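Phosphatidylinositol-specific phospholipase C (Listeria monocytogenes, PDB 2PLC) is a bacterial phosphatidylinositol-specific phospholipase C, a single-chain protein of the TIM-barrel clan whose parallel strands are backed by helices. Local coordinates at residues M7-A17 with K141-R149; V241-L252 with K266-F274. All blocks are in the same frame, centred on the assembly; numbering follows the deposited sequence.

In the fold
The two contacts follow one another along the chain: interaction 1 joins the loop before strand 20-24 to the loop between strands 132-134 and 152-157, and interaction 2 joins the last two helices, 226-246 and 262-269, with their following loops. Their centres lie about 17 Å apart, and they meet where Leu10 CD2 packs on Phe274 CE2 at 3.7 Å, so the C-terminal residue leans on the N-terminal loop. Strand 20-24 runs beside strand 253-257 in the parallel sheet, and each lies close to one of the contacts in sequence. Together the contacts gather the N-terminal loop 7-17 and the C-terminal residues 266-274 around these two neighbouring strands.

Interaction 1: residues M7-A17 with K141-R149; sequences MSALPDTTNLA and KIPTLKDVR
Met7 O is gripped by two donors, Arg149 NH1 at 2.9 Å and the backbone N of Leu10, one from each side of its carbonyl plane. The neighbouring NH2 of Arg149 serves two more acceptors, Leu10 O at 2.9 Å and Asp12 OD1 at 3.1 Å, the latter a salt bridge. All three acceptors lie at the guanidinium edge, near its plane, which should hold the group's rotation. The carboxylate of Asp12 is turned 57° against the guanidinium, and NH2 approaches OD1 from above the carboxylate plane rather than within it. Over one face of the guanidinium sits Leu145 CB. Further out, Leu145 CD1 presses on Leu10 CB at 3.5 Å, a tight fit, while its other methyl, CD2, meets Leu16 CD1.

Beyond the arginine the two loops run side by side, with a single beta bridge between Asn15 and Thr144. Leu145 N donates to Thr14 O at 3.0 Å and Leu16 N to Pro143 O. The Asn15 side chain swings away from its own backbone N (chi1 -168°), which brings the amide to the other loop, where ND2 bonds Ile142 O at 2.8 Å; OD1 accepts from Ala17 N, closing an Asx turn.

Lys98 O also takes a bond from Arg149 NH1, and Glu99 holds the backbone N of Met7 and Ser8. The contact thus fastens the loop leading into strand 20-24 against the one leading into strand 152-157, beside the approach to strand 101-107.

Interaction 2: residues V241-L252 with K266-F274; sequences VLNLTSEKVRGL and KNIIKNNKF
Val241 starts the contact from the last turns of helix 226-246, its CG1 lying 4.1 Å from Asn271 CB. One residue on, Leu242 lays CD1 against Asn267 CB at 3.6 Å, the two side chains crossing at a slant. At Thr245 the contact turns polar. With OG1 set beside the backbone N (chi1 -61°), the hydroxyl donates back to Val241 O and accepts from Asn271 ND2 at 2.8 Å, in a nearly straight bond (169°). A water also donates to this oxygen and to Asn267 O, bridging the helices.

The helix closes in a Schellman motif, Lys248 N bonding Thr245 O and Val249 N Leu244 O, with Lys248 at positive phi as C-prime. The chain then brings Val249 O to the second hydrogen of Asn271 ND2, at 2.9 Å. Both acceptors lie near the amide plane, so the two bonds fix how the amide is turned; its OD1 is held by Ser20 OG. Farther along, the Arg250 guanidinium lies obliquely by Lys273, with Arg250 NH2 3.3 Å from Lys273 CG. A second water takes a weak bond from Gly251 N and donates to Asn272 OD1. Finally, Leu252 sets CG 3.6 Å from Asn271 OD1, while its backbone N bonds Ser20 OG.

Between these helices the chain forms strand 253-257, flanked by strand 20-24 in the parallel sheet. This helix-strand-helix succession is that of an alpha/beta barrel, consistent with the TIM-barrel clan; Asn271, near the end of helix 262-269, ties it to the C-terminal end of helix 226-246.

Interaction 1: residues M7-A17 with K141-R149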
loop_
_atom_site.group_PDB
_atom_site.type_symbol
_atom_site.label_atom_id
_atom_site.label_comp_id
_atom_site.label_asym_id
_atom_site.label_seq_id
_atom_site.Cartn_x
_atom_site.Cartn_y
_atom_site.Cartn_z
ATOM N N MET A 7 5.291 -13.889 3.639
ATOM C CA MET A 7 5.462 -14.059 2.193
ATOM C C MET A 7 6.565 -15.043 1.809
ATOM O O MET A 7 6.534 -15.622 0.725
ATOM C CB MET A 7 5.718 -12.715 1.505
ATOM C CG MET A 7 4.583 -11.717 1.651
ATOM S SD MET A 7 4.880 -10.234 0.709
ATOM C CE MET A 7 3.568 -10.300 -0.468
ATOM N N SER A 8 7.540 -15.224 2.694
ATOM C CA SER A 8 8.648 -16.138 2.438
ATOM C C SER A 8 8.157 -17.579 2.331
ATOM O O SER A 8 8.783 -18.407 1.670
ATOM C CB SER A 8 9.686 -16.038 3.556
ATOM O OG SER A 8 9.157 -16.505 4.781
ATOM N N ALA A 9 7.032 -17.865 2.980
ATOM C CA ALA A 9 6.438 -19.198 2.977
ATOM C C ALA A 9 5.551 -19.475 1.756
ATOM O O ALA A 9 4.906 -20.524 1.671
ATOM C CB ALA A 9 5.655 -19.418 4.262
ATOM N N LEU A 10 5.521 -18.536 0.815
ATOM C CA LEU A 10 4.721 -18.685 -0.395
ATOM C C LEU A 10 5.614 -19.135 -1.544
ATOM O O LEU A 10 6.826 -18.918 -1.517
ATOM C CB LEU A 10 4.031 -17.361 -0.752
ATOM C CG LEU A 10 2.895 -16.853 0.144
ATOM C CD1 LEU A 10 2.456 -15.474 -0.320
ATOM C CD2 LEU A 10 1.725 -17.825 0.121
ATOM N N PRO A 11 5.027 -19.779 -2.565
ATOM C CA PRO A 11 5.779 -20.261 -3.727
ATOM C C PRO A 11 6.361 -19.126 -4.562
ATOM O O PRO A 11 5.702 -18.108 -4.771
ATOM C CB PRO A 11 4.718 -21.021 -4.526
ATOM C CG PRO A 11 3.727 -21.446 -3.488
ATOM C CD PRO A 11 3.622 -20.217 -2.635
ATOM N N ASP A 12 7.588 -19.316 -5.045
ATOM C CA ASP A 12 8.263 -18.326 -5.889
ATOM C C ASP A 12 7.506 -18.092 -7.191
ATOM O O ASP A 12 7.614 -17.029 -7.806
ATOM C CB ASP A 12 9.680 -18.792 -6.232
ATOM C CG ASP A 12 10.681 -18.472 -5.147
ATOM O OD1 ASP A 12 10.416 -18.778 -3.967
ATOM O OD2 ASP A 12 11.745 -17.915 -5.479
ATOM N N THR A 13 6.741 -19.098 -7.601
ATOM C CA THR A 13 5.969 -19.045 -8.835
ATOM C C THR A 13 4.634 -18.309 -8.716
ATOM O O THR A 13 4.018 -17.985 -9.731
ATOM C CB THR A 13 5.707 -20.469 -9.378
ATOM O OG1 THR A 13 4.993 -21.233 -8.397
ATOM C CG2 THR A 13 7.026 -21.175 -9.700
ATOM N N THR A 14 4.186 -18.052 -7.486
ATOM C CA THR A 14 2.919 -17.356 -7.266
ATOM C C THR A 14 3.000 -15.924 -7.767
ATOM O O THR A 14 3.991 -15.235 -7.532
ATOM C CB THR A 14 2.527 -17.327 -5.777
ATOM O OG1 THR A 14 2.538 -18.662 -5.255
ATOM C CG2 THR A 14 1.128 -16.744 -5.608
ATOM N N ASN A 15 1.968 -15.493 -8.488
ATOM C CA ASN A 15 1.925 -14.131 -9.009
ATOM C C ASN A 15 1.410 -13.186 -7.926
ATOM O O ASN A 15 0.622 -13.575 -7.062
ATOM C CB ASN A 15 1.037 -14.050 -10.250
ATOM C CG ASN A 15 1.187 -12.732 -10.984
ATOM O OD1 ASN A 15 0.439 -11.789 -10.748
ATOM N ND2 ASN A 15 2.163 -12.660 -11.875
ATOM N N LEU A 16 1.872 -11.947 -7.965
ATOM C CA LEU A 16 1.468 -10.961 -6.979
ATOM C C LEU A 16 -0.037 -10.697 -7.017
ATOM O O LEU A 16 -0.643 -10.408 -5.989
ATOM C CB LEU A 16 2.243 -9.660 -7.205
ATOM C CG LEU A 16 2.916 -8.979 -6.012
ATOM C CD1 LEU A 16 3.816 -9.956 -5.270
ATOM C CD2 LEU A 16 3.729 -7.803 -6.513
ATOM N N ALA A 17 -0.640 -10.822 -8.198
ATOM C CA ALA A 17 -2.080 -10.588 -8.367
ATOM C C ALA A 17 -2.948 -11.711 -7.807
ATOM O O ALA A 17 -4.152 -11.541 -7.611
ATOM C CB ALA A 17 -2.404 -10.359 -9.828
ATOM N N LYS A 141 3.482 -6.095 -17.013
ATOM C CA LYS A 141 2.965 -7.358 -16.503
ATOM C C LYS A 141 3.324 -7.492 -15.025
ATOM O O LYS A 141 4.432 -7.151 -14.618
ATOM C CB LYS A 141 3.563 -8.515 -17.313
ATOM C CG LYS A 141 3.060 -9.897 -16.930
ATOM C CD LYS A 141 4.189 -10.760 -16.382
ATOM C CE LYS A 141 3.688 -12.134 -15.957
ATOM N NZ LYS A 141 4.785 -12.974 -15.393
ATOM N N ILE A 142 2.372 -7.963 -14.222
ATOM C CA ILE A 142 2.593 -8.136 -12.791
ATOM C C ILE A 142 3.559 -9.298 -12.552
ATOM O O ILE A 142 3.345 -10.408 -13.040
ATOM C CB ILE A 142 1.264 -8.386 -12.027
ATOM C CG1 ILE A 142 0.378 -7.137 -12.058
ATOM C CG2 ILE A 142 1.550 -8.743 -10.571
ATOM C CD1 ILE A 142 -0.338 -6.896 -13.359
ATOM N N PRO A 143 4.640 -9.048 -11.791
ATOM C CA PRO A 143 5.672 -10.038 -11.465
ATOM C C PRO A 143 5.289 -11.106 -10.455
ATOM O O PRO A 143 4.314 -10.970 -9.718
ATOM C CB PRO A 143 6.807 -9.173 -10.930
ATOM C CG PRO A 143 6.075 -8.077 -10.238
ATOM C CD PRO A 143 5.005 -7.727 -11.246
ATOM N N THR A 144 6.078 -12.175 -10.445
ATOM C CA THR A 144 5.890 -13.283 -9.523
ATOM C C THR A 144 6.781 -13.007 -8.319
ATOM O O THR A 144 7.661 -12.148 -8.379
ATOM C CB THR A 144 6.283 -14.642 -10.163
ATOM O OG1 THR A 144 7.674 -14.643 -10.502
ATOM C CG2 THR A 144 5.472 -14.881 -11.421
ATOM N N LEU A 145 6.546 -13.727 -7.229
ATOM C CA LEU A 145 7.327 -13.546 -6.014
ATOM C C LEU A 145 8.818 -13.763 -6.229
ATOM O O LEU A 145 9.642 -13.234 -5.483
ATOM C CB LEU A 145 6.830 -14.484 -4.917
ATOM C CG LEU A 145 5.514 -14.137 -4.227
ATOM C CD1 LEU A 145 5.238 -15.163 -3.158
ATOM C CD2 LEU A 145 5.610 -12.763 -3.597
ATOM N N LYS A 146 9.163 -14.533 -7.253
ATOM C CA LYS A 146 10.558 -14.813 -7.542
ATOM C C LYS A 146 11.290 -13.521 -7.907
ATOM O O LYS A 146 12.355 -13.230 -7.358
ATOM C CB LYS A 146 10.661 -15.846 -8.670
ATOM C CG LYS A 146 11.968 -16.632 -8.699
ATOM C CD LYS A 146 13.018 -15.977 -9.593
ATOM C CE LYS A 146 12.985 -16.518 -11.029
ATOM N NZ LYS A 146 11.675 -16.346 -11.732
ATOM N N ASP A 147 10.671 -12.719 -8.772
ATOM C CA ASP A 147 11.247 -11.456 -9.243
ATOM C C ASP A 147 11.279 -10.302 -8.235
ATOM O O ASP A 147 12.064 -9.363 -8.390
ATOM C CB ASP A 147 10.511 -10.988 -10.503
ATOM C CG ASP A 147 10.497 -12.039 -11.598
ATOM O OD1 ASP A 147 11.590 -12.474 -12.023
ATOM O OD2 ASP A 147 9.390 -12.432 -12.031
ATOM N N VAL A 148 10.425 -10.369 -7.217
ATOM C CA VAL A 148 10.343 -9.313 -6.211
ATOM C C VAL A 148 10.822 -9.703 -4.811
ATOM O O VAL A 148 10.505 -9.019 -3.841
ATOM C CB VAL A 148 8.898 -8.746 -6.107
ATOM C CG1 VAL A 148 8.527 -7.987 -7.371
ATOM C CG2 VAL A 148 7.901 -9.870 -5.860
ATOM N N ARG A 149 11.585 -10.788 -4.693
ATOM C CA ARG A 149 12.082 -11.198 -3.378
ATOM C C ARG A 149 13.005 -10.119 -2.792
ATOM O O ARG A 149 13.968 -9.687 -3.439
ATOM C CB ARG A 149 12.827 -12.538 -3.460
ATOM C CG ARG A 149 11.952 -13.759 -3.725
ATOM C CD ARG A 149 10.930 -14.004 -2.621
ATOM N NE ARG A 149 10.246 -15.287 -2.793
ATOM C CZ ARG A 149 9.187 -15.691 -2.093
ATOM N NH1 ARG A 149 8.659 -14.919 -1.153
ATOM N NH2 ARG A 149 8.649 -16.878 -2.332
#

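Interaction 2: residues V241-L252 with K266-F274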
loop_
_atom_site.group_PDB
_atom_site.type_symbol
_atom_site.label_atom_id
_atom_site.label_comp_id
_atom_site.label_asym_id
_atom_site.label_seq_id
_atom_site.Cartn_x
_atom_site.Cartn_y
_atom_site.Cartn_z
ATOM N N VAL A 241 -13.939 -11.954 4.685
ATOM C CA VAL A 241 -12.734 -12.653 4.254
ATOM C C VAL A 241 -12.688 -14.051 4.870
ATOM O O VAL A 241 -12.294 -15.010 4.213
ATOM C CB VAL A 241 -11.464 -11.867 4.639
ATOM C CG1 VAL A 241 -10.221 -12.612 4.185
ATOM C CG2 VAL A 241 -11.503 -10.479 4.014
ATOM N N LEU A 242 -13.117 -14.165 6.123
ATOM C CA LEU A 242 -13.142 -15.454 6.819
ATOM C C LEU A 242 -14.090 -16.440 6.128
ATOM O O LEU A 242 -13.782 -17.626 5.996
ATOM C CB LEU A 242 -13.553 -15.248 8.281
ATOM C CG LEU A 242 -12.449 -15.316 9.342
ATOM C CD1 LEU A 242 -11.111 -14.928 8.752
ATOM C CD2 LEU A 242 -12.808 -14.435 10.528
ATOM N N ASN A 243 -15.228 -15.930 5.666
ATOM C CA ASN A 243 -16.223 -16.738 4.966
ATOM C C ASN A 243 -15.660 -17.253 3.639
ATOM O O ASN A 243 -15.738 -18.444 3.341
ATOM C CB ASN A 243 -17.475 -15.896 4.698
ATOM C CG ASN A 243 -18.572 -16.681 4.002
ATOM O OD1 ASN A 243 -19.253 -16.163 3.113
ATOM N ND2 ASN A 243 -18.748 -17.938 4.403
ATOM N N LEU A 244 -15.109 -16.333 2.851
ATOM C CA LEU A 244 -14.520 -16.638 1.550
ATOM C C LEU A 244 -13.369 -17.637 1.643
ATOM O O LEU A 244 -13.084 -18.349 0.686
ATOM C CB LEU A 244 -14.047 -15.350 0.881
ATOM C CG LEU A 244 -14.888 -14.816 -0.279
ATOM C CD1 LEU A 244 -16.379 -14.893 0.020
ATOM C CD2 LEU A 244 -14.461 -13.396 -0.577
ATOM N N THR A 245 -12.699 -17.672 2.790
ATOM C CA THR A 245 -11.600 -18.608 3.001
ATOM C C THR A 245 -12.192 -20.012 3.176
ATOM O O THR A 245 -11.630 -20.999 2.688
ATOM C CB THR A 245 -10.755 -18.216 4.236
ATOM O OG1 THR A 245 -10.184 -16.915 4.033
ATOM C CG2 THR A 245 -9.628 -19.224 4.475
ATOM N N SER A 246 -13.342 -20.088 3.849
ATOM C CA SER A 246 -14.044 -21.353 4.076
ATOM C C SER A 246 -14.523 -21.900 2.738
ATOM O O SER A 246 -14.527 -23.108 2.512
ATOM C CB SER A 246 -15.260 -21.143 4.986
ATOM O OG SER A 246 -14.878 -20.692 6.271
ATOM N N GLU A 247 -14.930 -20.989 1.860
ATOM C CA GLU A 247 -15.412 -21.340 0.532
ATOM C C GLU A 247 -14.265 -21.594 -0.437
ATOM O O GLU A 247 -14.491 -21.763 -1.640
ATOM C CB GLU A 247 -16.311 -20.226 -0.017
ATOM C CG GLU A 247 -17.604 -20.035 0.750
ATOM C CD GLU A 247 -18.430 -21.306 0.817
ATOM O OE1 GLU A 247 -18.962 -21.737 -0.231
ATOM O OE2 GLU A 247 -18.538 -21.877 1.923
ATOM N N LYS A 248 -13.041 -21.618 0.088
ATOM C CA LYS A 248 -11.845 -21.851 -0.725
ATOM C C LYS A 248 -11.597 -20.754 -1.770
ATOM O O LYS A 248 -11.074 -21.022 -2.851
ATOM C CB LYS A 248 -11.923 -23.221 -1.419
ATOM C CG LYS A 248 -11.147 -24.344 -0.747
ATOM C CD LYS A 248 -11.753 -24.769 0.574
ATOM C CE LYS A 248 -11.053 -26.012 1.109
ATOM N NZ LYS A 248 -11.656 -26.505 2.380
ATOM N N VAL A 249 -11.965 -19.519 -1.440
ATOM C CA VAL A 249 -11.773 -18.391 -2.347
ATOM C C VAL A 249 -10.581 -17.538 -1.913
ATOM O O VAL A 249 -10.616 -16.903 -0.856
ATOM C CB VAL A 249 -13.033 -17.513 -2.419
ATOM C CG1 VAL A 249 -12.857 -16.430 -3.470
ATOM C CG2 VAL A 249 -14.247 -18.369 -2.735
ATOM N N ARG A 250 -9.532 -17.533 -2.739
ATOM C CA ARG A 250 -8.303 -16.782 -2.473
ATOM C C ARG A 250 -8.054 -15.649 -3.472
ATOM O O ARG A 250 -8.829 -15.443 -4.410
ATOM C CB ARG A 250 -7.089 -17.715 -2.511
ATOM C CG ARG A 250 -7.005 -18.751 -1.411
ATOM C CD ARG A 250 -7.806 -19.989 -1.729
ATOM N NE ARG A 250 -7.167 -21.186 -1.189
ATOM C CZ ARG A 250 -7.514 -21.788 -0.055
ATOM N NH1 ARG A 250 -8.508 -21.314 0.686
ATOM N NH2 ARG A 250 -6.862 -22.871 0.343
ATOM N N GLY A 251 -6.947 -14.933 -3.264
ATOM C CA GLY A 251 -6.551 -13.843 -4.148
ATOM C C GLY A 251 -7.484 -12.652 -4.211
ATOM O O GLY A 251 -7.841 -12.194 -5.293
ATOM N N LEU A 252 -7.805 -12.103 -3.045
ATOM C CA LEU A 252 -8.714 -10.971 -2.937
ATOM C C LEU A 252 -8.084 -9.616 -3.248
ATOM O O LEU A 252 -8.762 -8.592 -3.219
ATOM C CB LEU A 252 -9.332 -10.950 -1.540
ATOM C CG LEU A 252 -9.966 -12.261 -1.065
ATOM C CD1 LEU A 252 -10.520 -12.078 0.333
ATOM C CD2 LEU A 252 -11.056 -12.713 -2.025
ATOM N N LYS A 266 -3.834 -10.661 10.337
ATOM C CA LYS A 266 -3.529 -12.089 10.298
ATOM C C LYS A 266 -4.545 -12.875 9.479
ATOM O O LYS A 266 -4.180 -13.747 8.695
ATOM C CB LYS A 266 -3.473 -12.679 11.713
ATOM C CG LYS A 266 -2.179 -12.427 12.468
ATOM C CD LYS A 266 -2.166 -13.200 13.778
ATOM C CE LYS A 266 -0.873 -12.996 14.550
ATOM N NZ LYS A 266 -0.864 -13.766 15.830
ATOM N N ASN A 267 -5.824 -12.572 9.676
ATOM C CA ASN A 267 -6.883 -13.267 8.958
ATOM C C ASN A 267 -6.867 -13.015 7.461
ATOM O O ASN A 267 -7.265 -13.881 6.682
ATOM C CB ASN A 267 -8.247 -12.939 9.568
ATOM C CG ASN A 267 -8.463 -13.639 10.893
ATOM O OD1 ASN A 267 -7.776 -14.607 11.206
ATOM N ND2 ASN A 267 -9.422 -13.162 11.672
ATOM N N ILE A 268 -6.403 -11.837 7.053
ATOM C CA ILE A 268 -6.317 -11.522 5.631
ATOM C C ILE A 268 -5.159 -12.335 5.045
ATOM O O ILE A 268 -5.259 -12.863 3.936
ATOM C CB ILE A 268 -6.099 -10.011 5.390
ATOM C CG1 ILE A 268 -7.333 -9.234 5.842
ATOM C CG2 ILE A 268 -5.822 -9.738 3.917
ATOM C CD1 ILE A 268 -7.204 -7.736 5.690
ATOM N N ILE A 269 -4.082 -12.461 5.817
ATOM C CA ILE A 269 -2.912 -13.238 5.399
ATOM C C ILE A 269 -3.298 -14.717 5.259
ATOM O O ILE A 269 -2.912 -15.377 4.287
ATOM C CB ILE A 269 -1.756 -13.117 6.424
ATOM C CG1 ILE A 269 -1.185 -11.699 6.420
ATOM C CG2 ILE A 269 -0.655 -14.134 6.120
ATOM C CD1 ILE A 269 -0.192 -11.440 7.544
ATOM N N LYS A 270 -4.072 -15.221 6.223
ATOM C CA LYS A 270 -4.511 -16.615 6.222
ATOM C C LYS A 270 -5.343 -16.993 4.998
ATOM O O LYS A 270 -5.499 -18.178 4.698
ATOM C CB LYS A 270 -5.281 -16.951 7.499
ATOM C CG LYS A 270 -4.412 -17.089 8.733
ATOM C CD LYS A 270 -5.218 -17.678 9.884
ATOM C CE LYS A 270 -4.353 -17.932 11.111
ATOM N NZ LYS A 270 -5.081 -18.702 12.164
ATOM N N ASN A 271 -5.873 -15.996 4.291
ATOM C CA ASN A 271 -6.662 -16.267 3.092
ATOM C C ASN A 271 -5.818 -16.900 1.986
ATOM O O ASN A 271 -6.351 -17.606 1.138
ATOM C CB ASN A 271 -7.335 -14.996 2.567
ATOM C CG ASN A 271 -8.210 -15.263 1.355
ATOM O OD1 ASN A 271 -7.853 -14.918 0.235
ATOM N ND2 ASN A 271 -9.359 -15.896 1.575
ATOM N N ASN A 272 -4.512 -16.640 1.983
ATOM C CA ASN A 272 -3.618 -17.209 0.972
ATOM C C ASN A 272 -3.345 -18.678 1.294
ATOM O O ASN A 272 -3.352 -19.066 2.463
ATOM C CB ASN A 272 -2.293 -16.451 0.940
ATOM C CG ASN A 272 -2.475 -14.966 0.751
ATOM O OD1 ASN A 272 -2.793 -14.503 -0.341
ATOM N ND2 ASN A 272 -2.261 -14.204 1.820
ATOM N N LYS A 273 -3.096 -19.489 0.266
ATOM C CA LYS A 273 -2.823 -20.910 0.480
ATOM C C LYS A 273 -1.335 -21.195 0.675
ATOM O O LYS A 273 -0.506 -20.870 -0.182
ATOM C CB LYS A 273 -3.370 -21.769 -0.669
ATOM C CG LYS A 273 -3.606 -23.230 -0.266
ATOM C CD LYS A 273 -2.925 -24.241 -1.192
ATOM C CE LYS A 273 -3.658 -24.413 -2.522
ATOM N NZ LYS A 273 -3.577 -23.212 -3.407
ATOM N N PHE A 274 -1.015 -21.799 1.816
ATOM C CA PHE A 274 0.356 -22.158 2.172
ATOM C C PHE A 274 0.519 -23.684 2.127
ATOM O O PHE A 274 1.456 -24.159 1.446
ATOM C CB PHE A 274 0.693 -21.653 3.583
ATOM C CG PHE A 274 0.602 -20.153 3.743
ATOM C CD1 PHE A 274 -0.619 -19.538 4.003
ATOM C CD2 PHE A 274 1.743 -19.360 3.662
ATOM C CE1 PHE A 274 -0.701 -18.161 4.178
ATOM C CE2 PHE A 274 1.670 -17.980 3.837
ATOM C CZ PHE A 274 0.447 -17.382 4.095
HETATM O O HOH W 1 -8.745 -16.146 6.323
HETATM O O HOH W 2 -4.337 -16.177 -2.336
#